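Local coordinates for putative Zn-dependent Alcohol Dehydrogenase (Rhodobacter sphaeroides, PDB 3IV6), which binds S-adenosylmethionine in a Rossmann-like alpha/beta fold and, despite its alcohol dehydrogenase name, is probably a methyltransferase, at residues A[12-26]-A[196-210]. Numbering follows the deposited sequence.
Sequences EAWELIGNQFWTIGR and HGLIDKPTLLEWYRR. With SAM (S-adenosylmethionine), chain E.
Trp-207 drives its edge into the face of Trp-14, an edge-to-face pair with planes at 88°, and so ties helix 201-210 to the N-terminal segment lining the S-adenosylmethionine pocket of this Rossmann-like fold. The arrangement illustrates how a cofactor wall is backed by a second shell. One face of Trp-14 lies against the ribose of the cofactor, with CG 3.6 Å from SAM O2'; the opposite face receives the NE1 edge of Trp-207. CG of Trp-207 is trans to the backbone N (chi1 -171°), which swings the end of the indole in against segment 12-26. A leucine in place of Trp-14 would probably leave the ribose without its flat backing and the edge of Trp-207 without a ring to meet.

Apolar packing continues around the second indole. Ile-17 CG1 sits over the five-membered ring of Trp-207 in a CH-pi contact, 3.7 Å from its centroid, while Ile-17 CD1 meets the methyl of Thr-203. Leu-16 reaches with CD1 to Glu-206 CB, and Ala-13 CB packs on Arg-210 CB at 3.6 Å. Phe-21 spans two partners: its CZ lies 3.4 Å from the amino N of SAM, and its CE1 approaches His-196 obliquely.

Polar contacts flank this core. Arg-210 NH1 makes a weak hydrogen bond of 3.4 Å to Glu-12 O, while its NE is salt-bridged to Glu-206. At the turn 196-199, Leu-198 N donates to Ile-24 O over 2.8 Å, a nearly straight bond (166° at the hydrogen). Arg-26 bends back across His-196: NH1 bonds to Pro-195 O and to a water, and CB stands over the centre of the imidazole, 3.8 Å from its centroid.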
loop_
_atom_site.group_PDB
_atom_site.type_symbol
_atom_site.label_atom_id
_atom_site.label_comp_id
_atom_site.label_asym_id
_atom_site.label_seq_id
_atom_site.Cartn_x
_atom_site.Cartn_y
_atom_site.Cartn_z
ATOM N N GLU A 12 -6.415 -9.511 -8.482
ATOM C CA GLU A 12 -6.904 -9.342 -9.857
ATOM C C GLU A 12 -6.795 -7.904 -10.367
ATOM O O GLU A 12 -6.547 -7.679 -11.548
ATOM C CB GLU A 12 -8.348 -9.874 -10.043
ATOM C CG GLU A 12 -8.432 -11.377 -10.332
ATOM C CD GLU A 12 -7.280 -11.856 -11.227
ATOM O OE1 GLU A 12 -7.366 -11.693 -12.470
ATOM O OE2 GLU A 12 -6.277 -12.389 -10.687
ATOM N N ALA A 13 -6.974 -6.934 -9.483
ATOM C CA ALA A 13 -6.864 -5.542 -9.879
ATOM C C ALA A 13 -5.453 -5.224 -10.376
ATOM O O ALA A 13 -5.254 -4.336 -11.188
ATOM C CB ALA A 13 -7.250 -4.619 -8.721
ATOM N N TRP A 14 -4.454 -5.938 -9.902
ATOM C CA TRP A 14 -3.109 -5.517 -10.278
ATOM C C TRP A 14 -2.487 -6.315 -11.448
ATOM O O TRP A 14 -1.490 -5.900 -12.047
ATOM C CB TRP A 14 -2.214 -5.422 -9.038
ATOM C CG TRP A 14 -2.788 -4.494 -8.008
ATOM C CD1 TRP A 14 -3.719 -4.802 -7.060
ATOM C CD2 TRP A 14 -2.481 -3.099 -7.823
ATOM N NE1 TRP A 14 -4.007 -3.695 -6.288
ATOM C CE2 TRP A 14 -3.255 -2.645 -6.729
ATOM C CE3 TRP A 14 -1.593 -2.209 -8.451
ATOM C CZ2 TRP A 14 -3.185 -1.321 -6.262
ATOM C CZ3 TRP A 14 -1.530 -0.901 -7.988
ATOM C CH2 TRP A 14 -2.324 -0.468 -6.903
ATOM N N GLU A 15 -3.117 -7.438 -11.775
ATOM C CA GLU A 15 -2.903 -8.141 -13.033
ATOM C C GLU A 15 -3.194 -7.241 -14.222
ATOM O O GLU A 15 -2.592 -7.382 -15.287
ATOM C CB GLU A 15 -3.817 -9.357 -13.078
ATOM C CG GLU A 15 -3.550 -10.277 -11.925
ATOM C CD GLU A 15 -2.141 -10.809 -11.971
ATOM O OE1 GLU A 15 -1.386 -10.564 -11.004
ATOM O OE2 GLU A 15 -1.801 -11.460 -12.989
ATOM N N LEU A 16 -4.121 -6.316 -14.012
ATOM C CA LEU A 16 -4.502 -5.313 -14.986
ATOM C C LEU A 16 -3.447 -4.249 -15.254
ATOM O O LEU A 16 -3.391 -3.704 -16.360
ATOM C CB LEU A 16 -5.737 -4.598 -14.485
ATOM C CG LEU A 16 -6.964 -4.752 -15.357
ATOM C CD1 LEU A 16 -7.926 -3.693 -14.912
ATOM C CD2 LEU A 16 -6.584 -4.569 -16.813
ATOM N N ILE A 17 -2.636 -3.944 -14.241
ATOM C CA ILE A 17 -1.783 -2.765 -14.281
ATOM C C ILE A 17 -0.335 -3.086 -14.616
ATOM O O ILE A 17 0.212 -2.584 -15.604
ATOM C CB ILE A 17 -1.836 -1.967 -12.964
ATOM C CG1 ILE A 17 -3.240 -1.391 -12.716
ATOM C CG2 ILE A 17 -0.815 -0.861 -12.965
ATOM C CD1 ILE A 17 -3.853 -0.697 -13.900
ATOM N N GLY A 18 0.292 -3.937 -13.820
ATOM C CA GLY A 18 1.691 -4.244 -14.056
ATOM C C GLY A 18 2.542 -2.994 -14.142
ATOM O O GLY A 18 2.205 -1.946 -13.611
ATOM N N ASN A 19 3.667 -3.109 -14.824
ATOM C CA ASN A 19 4.574 -1.996 -14.966
ATOM C C ASN A 19 3.966 -0.646 -15.391
ATOM O O ASN A 19 4.618 0.378 -15.307
ATOM C CB ASN A 19 5.772 -2.385 -15.854
ATOM C CG ASN A 19 5.388 -2.746 -17.296
ATOM O OD1 ASN A 19 4.287 -2.435 -17.773
ATOM N ND2 ASN A 19 6.322 -3.387 -18.003
ATOM N N GLN A 20 2.729 -0.621 -15.847
ATOM C CA GLN A 20 2.117 0.653 -16.211
ATOM C C GLN A 20 2.106 1.610 -15.027
ATOM O O GLN A 20 2.177 2.830 -15.193
ATOM C CB GLN A 20 0.685 0.451 -16.703
ATOM C CG GLN A 20 0.570 -0.253 -18.020
ATOM C CD GLN A 20 -0.863 -0.429 -18.426
ATOM O OE1 GLN A 20 -1.492 0.488 -18.952
ATOM N NE2 GLN A 20 -1.400 -1.611 -18.172
ATOM N N PHE A 21 2.020 1.055 -13.828
ATOM C CA PHE A 21 1.953 1.891 -12.652
ATOM C C PHE A 21 3.127 2.862 -12.495
ATOM O O PHE A 21 2.947 4.022 -12.109
ATOM C CB PHE A 21 1.794 1.081 -11.382
ATOM C CG PHE A 21 1.495 1.942 -10.204
ATOM C CD1 PHE A 21 0.189 2.312 -9.927
ATOM C CD2 PHE A 21 2.526 2.458 -9.420
ATOM C CE1 PHE A 21 -0.108 3.134 -8.867
ATOM C CE2 PHE A 21 2.248 3.307 -8.355
ATOM C CZ PHE A 21 0.929 3.641 -8.071
ATOM N N TRP A 22 4.331 2.406 -12.795
ATOM C CA TRP A 22 5.473 3.291 -12.663
ATOM C C TRP A 22 6.019 3.828 -13.992
ATOM O O TRP A 22 7.038 4.529 -14.012
ATOM C CB TRP A 22 6.576 2.557 -11.928
ATOM C CG TRP A 22 7.248 1.417 -12.726
ATOM C CD1 TRP A 22 8.109 1.535 -13.799
ATOM C CD2 TRP A 22 7.156 0.025 -12.457
ATOM N NE1 TRP A 22 8.539 0.296 -14.209
ATOM C CE2 TRP A 22 7.968 -0.648 -13.393
ATOM C CE3 TRP A 22 6.462 -0.721 -11.513
ATOM C CZ2 TRP A 22 8.095 -2.014 -13.410
ATOM C CZ3 TRP A 22 6.600 -2.071 -11.527
ATOM C CH2 TRP A 22 7.401 -2.711 -12.466
ATOM N N THR A 23 5.375 3.483 -15.103
ATOM C CA THR A 23 5.844 3.919 -16.417
ATOM C C THR A 23 4.955 5.009 -16.959
ATOM O O THR A 23 5.421 5.921 -17.637
ATOM C CB THR A 23 5.897 2.773 -17.454
ATOM O OG1 THR A 23 4.656 2.052 -17.443
ATOM C CG2 THR A 23 7.015 1.833 -17.143
ATOM N N ILE A 24 3.662 4.894 -16.691
ATOM C CA ILE A 24 2.731 5.865 -17.225
ATOM C C ILE A 24 1.707 6.253 -16.183
ATOM O O ILE A 24 0.865 7.107 -16.424
ATOM C CB ILE A 24 2.119 5.402 -18.562
ATOM C CG1 ILE A 24 0.985 4.409 -18.349
ATOM C CG2 ILE A 24 3.185 4.796 -19.437
ATOM C CD1 ILE A 24 0.293 4.016 -19.621
ATOM N N GLY A 25 1.821 5.656 -15.001
ATOM C CA GLY A 25 0.988 6.056 -13.873
ATOM C C GLY A 25 1.171 7.480 -13.366
ATOM O O GLY A 25 2.162 8.133 -13.697
ATOM N N ARG A 26 0.225 7.968 -12.556
ATOM C CA ARG A 26 0.347 9.306 -11.945
ATOM C C ARG A 26 1.675 9.427 -11.211
ATOM O O ARG A 26 1.986 8.607 -10.333
ATOM C CB ARG A 26 -0.808 9.592 -10.993
ATOM C CG ARG A 26 -0.665 10.847 -10.131
ATOM C CD ARG A 26 -1.777 10.865 -9.048
ATOM N NE ARG A 26 -3.051 10.500 -9.665
ATOM C CZ ARG A 26 -4.117 9.956 -9.071
ATOM N NH1 ARG A 26 -5.179 9.678 -9.817
ATOM N NH2 ARG A 26 -4.143 9.671 -7.771
ATOM N N HIS A 196 -4.925 9.529 -13.882
ATOM C CA HIS A 196 -3.856 8.850 -13.183
ATOM C C HIS A 196 -2.728 8.696 -14.187
ATOM O O HIS A 196 -2.543 7.637 -14.798
ATOM C CB HIS A 196 -4.313 7.487 -12.740
ATOM C CG HIS A 196 -3.410 6.840 -11.738
ATOM N ND1 HIS A 196 -2.196 6.285 -12.089
ATOM C CD2 HIS A 196 -3.549 6.649 -10.406
ATOM C CE1 HIS A 196 -1.629 5.778 -11.013
ATOM N NE2 HIS A 196 -2.423 5.981 -9.977
ATOM N N GLY A 197 -1.974 9.771 -14.376
ATOM C CA GLY A 197 -0.961 9.733 -15.397
ATOM C C GLY A 197 -1.582 9.607 -16.771
ATOM O O GLY A 197 -2.392 10.433 -17.153
ATOM N N LEU A 198 -1.191 8.595 -17.524
ATOM C CA LEU A 198 -1.712 8.440 -18.866
ATOM C C LEU A 198 -2.412 7.099 -19.089
ATOM O O LEU A 198 -2.605 6.681 -20.247
ATOM C CB LEU A 198 -0.612 8.576 -19.923
ATOM C CG LEU A 198 0.530 9.575 -19.889
ATOM C CD1 LEU A 198 1.492 9.190 -20.994
ATOM C CD2 LEU A 198 0.078 10.996 -20.010
ATOM N N ILE A 199 -2.784 6.423 -18.003
ATOM C CA ILE A 199 -3.591 5.211 -18.126
ATOM C C ILE A 199 -5.026 5.593 -18.543
ATOM O O ILE A 199 -5.618 6.561 -18.003
ATOM C CB ILE A 199 -3.606 4.359 -16.827
ATOM C CG1 ILE A 199 -2.194 4.085 -16.304
ATOM C CG2 ILE A 199 -4.289 3.029 -17.089
ATOM C CD1 ILE A 199 -2.179 3.608 -14.880
ATOM N N ASP A 200 -5.572 4.836 -19.501
ATOM C CA ASP A 200 -6.888 5.156 -20.103
ATOM C C ASP A 200 -8.110 4.790 -19.243
ATOM O O ASP A 200 -8.009 3.988 -18.298
ATOM C CB ASP A 200 -7.023 4.483 -21.467
ATOM C CG ASP A 200 -6.791 2.982 -21.398
ATOM O OD1 ASP A 200 -6.073 2.460 -22.272
ATOM O OD2 ASP A 200 -7.320 2.324 -20.469
ATOM N N LYS A 201 -9.267 5.358 -19.584
ATOM C CA LYS A 201 -10.464 5.168 -18.757
ATOM C C LYS A 201 -10.883 3.713 -18.594
ATOM O O LYS A 201 -11.195 3.292 -17.501
ATOM C CB LYS A 201 -11.635 6.033 -19.221
ATOM C CG LYS A 201 -11.764 7.360 -18.468
ATOM C CD LYS A 201 -10.407 8.080 -18.361
ATOM C CE LYS A 201 -10.328 9.067 -17.164
ATOM N NZ LYS A 201 -8.923 9.525 -16.943
ATOM N N PRO A 202 -10.887 2.931 -19.678
ATOM C CA PRO A 202 -11.276 1.520 -19.491
ATOM C C PRO A 202 -10.435 0.808 -18.439
ATOM O O PRO A 202 -10.952 -0.021 -17.653
ATOM C CB PRO A 202 -11.036 0.908 -20.874
ATOM C CG PRO A 202 -11.245 2.043 -21.797
ATOM C CD PRO A 202 -10.736 3.277 -21.102
ATOM N N THR A 203 -9.138 1.119 -18.442
ATOM C CA THR A 203 -8.236 0.431 -17.548
ATOM C C THR A 203 -8.453 0.937 -16.121
ATOM O O THR A 203 -8.431 0.148 -15.173
ATOM C CB THR A 203 -6.767 0.464 -18.023
ATOM O OG1 THR A 203 -6.684 -0.088 -19.337
ATOM C CG2 THR A 203 -5.904 -0.415 -17.139
ATOM N N LEU A 204 -8.757 2.215 -15.965
ATOM C CA LEU A 204 -8.971 2.737 -14.624
ATOM C C LEU A 204 -10.195 2.107 -13.987
ATOM O O LEU A 204 -10.100 1.460 -12.926
ATOM C CB LEU A 204 -9.059 4.263 -14.638
ATOM C CG LEU A 204 -7.680 4.872 -14.900
ATOM C CD1 LEU A 204 -7.690 6.403 -14.923
ATOM C CD2 LEU A 204 -6.695 4.333 -13.853
ATOM N N LEU A 205 -11.330 2.298 -14.660
ATOM C CA LEU A 205 -12.624 1.796 -14.240
ATOM C C LEU A 205 -12.482 0.387 -13.765
ATOM O O LEU A 205 -12.949 0.049 -12.680
ATOM C CB LEU A 205 -13.602 1.814 -15.406
ATOM C CG LEU A 205 -15.065 1.495 -15.068
ATOM C CD1 LEU A 205 -15.653 2.691 -14.371
ATOM C CD2 LEU A 205 -15.885 1.134 -16.296
ATOM N N GLU A 206 -11.835 -0.455 -14.563
ATOM C CA GLU A 206 -11.745 -1.862 -14.194
ATOM C C GLU A 206 -10.886 -2.078 -12.950
ATOM O O GLU A 206 -11.269 -2.806 -12.026
ATOM C CB GLU A 206 -11.263 -2.717 -15.369
ATOM C CG GLU A 206 -11.399 -4.247 -15.150
ATOM C CD GLU A 206 -12.843 -4.689 -14.835
ATOM O OE1 GLU A 206 -13.810 -3.951 -15.201
ATOM O OE2 GLU A 206 -12.997 -5.771 -14.219
ATOM N N TRP A 207 -9.723 -1.426 -12.928
ATOM C CA TRP A 207 -8.859 -1.377 -11.755
ATOM C C TRP A 207 -9.618 -0.969 -10.487
ATOM O O TRP A 207 -9.492 -1.588 -9.435
ATOM C CB TRP A 207 -7.826 -0.335 -12.050
ATOM C CG TRP A 207 -6.711 -0.237 -11.103
ATOM C CD1 TRP A 207 -6.014 -1.259 -10.541
ATOM C CD2 TRP A 207 -6.121 0.966 -10.640
ATOM N NE1 TRP A 207 -5.030 -0.759 -9.732
ATOM C CE2 TRP A 207 -5.073 0.610 -9.783
ATOM C CE3 TRP A 207 -6.384 2.319 -10.865
ATOM C CZ2 TRP A 207 -4.279 1.554 -9.152
ATOM C CZ3 TRP A 207 -5.589 3.265 -10.231
ATOM C CH2 TRP A 207 -4.557 2.875 -9.384
ATOM N N TYR A 208 -10.404 0.091 -10.590
ATOM C CA TYR A 208 -11.205 0.521 -9.454
ATOM C C TYR A 208 -12.227 -0.533 -9.029
ATOM O O TYR A 208 -12.365 -0.805 -7.845
ATOM C CB TYR A 208 -11.871 1.881 -9.732
ATOM C CG TYR A 208 -11.034 3.026 -9.213
ATOM C CD1 TYR A 208 -11.031 3.346 -7.854
ATOM C CD2 TYR A 208 -10.194 3.752 -10.055
ATOM C CE1 TYR A 208 -10.251 4.360 -7.352
ATOM C CE2 TYR A 208 -9.385 4.782 -9.552
ATOM C CZ TYR A 208 -9.425 5.079 -8.197
ATOM O OH TYR A 208 -8.642 6.095 -7.669
ATOM N N ARG A 209 -12.928 -1.111 -9.998
ATOM C CA ARG A 209 -13.974 -2.086 -9.710
ATOM C C ARG A 209 -13.395 -3.341 -9.066
ATOM O O ARG A 209 -14.022 -3.951 -8.199
ATOM C CB ARG A 209 -14.730 -2.453 -10.988
ATOM C CG ARG A 209 -15.760 -1.421 -11.418
ATOM C CD ARG A 209 -16.173 -1.623 -12.867
ATOM N NE ARG A 209 -16.222 -3.035 -13.230
ATOM C CZ ARG A 209 -17.327 -3.775 -13.212
ATOM N NH1 ARG A 209 -18.482 -3.234 -12.848
ATOM N NH2 ARG A 209 -17.278 -5.053 -13.558
ATOM N N ARG A 210 -12.196 -3.720 -9.494
ATOM C CA ARG A 210 -11.543 -4.921 -8.983
ATOM C C ARG A 210 -10.897 -4.661 -7.626
ATOM O O ARG A 210 -10.477 -5.593 -6.940
ATOM C CB ARG A 210 -10.496 -5.426 -9.978
ATOM C CG ARG A 210 -11.055 -5.762 -11.350
ATOM C CD ARG A 210 -10.065 -6.581 -12.163
ATOM N NE ARG A 210 -10.654 -7.076 -13.404
ATOM C CZ ARG A 210 -9.982 -7.743 -14.336
ATOM N NH1 ARG A 210 -8.692 -7.998 -14.170
ATOM N NH2 ARG A 210 -10.600 -8.156 -15.434
HETATM N N SAM E . 1.572 1.454 -5.609
HETATM C CA SAM E . 1.785 2.676 -4.855
HETATM C C SAM E . 3.260 2.985 -4.720
HETATM O O SAM E . 4.154 2.262 -5.183
HETATM O OXT SAM E . 3.530 4.013 -4.143
HETATM C CB SAM E . 1.072 2.629 -3.508
HETATM C CG SAM E . 0.078 1.475 -3.323
HETATM S SD SAM E . 0.768 -0.148 -2.865
HETATM C CE SAM E . 2.562 0.113 -2.951
HETATM C "C5'" SAM E . 0.309 -1.213 -4.279
HETATM C "C4'" SAM E . 1.159 -2.447 -4.559
HETATM O "O4'" SAM E . 1.048 -3.358 -3.480
HETATM C "C3'" SAM E . 0.695 -3.218 -5.782
HETATM O "O3'" SAM E . 1.853 -3.722 -6.406
HETATM C "C2'" SAM E . -0.077 -4.397 -5.228
HETATM O "O2'" SAM E . 0.083 -5.551 -6.025
HETATM C "C1'" SAM E . 0.559 -4.620 -3.867
HETATM N N9 SAM E . -0.425 -5.082 -2.879
HETATM C C8 SAM E . -1.665 -4.543 -2.655
HETATM N N7 SAM E . -2.285 -5.261 -1.681
HETATM C C5 SAM E . -1.460 -6.263 -1.265
HETATM C C6 SAM E . -1.599 -7.276 -0.297
HETATM N N6 SAM E . -2.704 -7.424 0.439
HETATM N N1 SAM E . -0.564 -8.161 -0.127
HETATM C C2 SAM E . 0.573 -8.043 -0.917
HETATM N N3 SAM E . 0.727 -7.050 -1.854
HETATM C C4 SAM E . -0.282 -6.166 -2.030
HETATM O O HOH W 1 -7.109 7.996 -8.279
#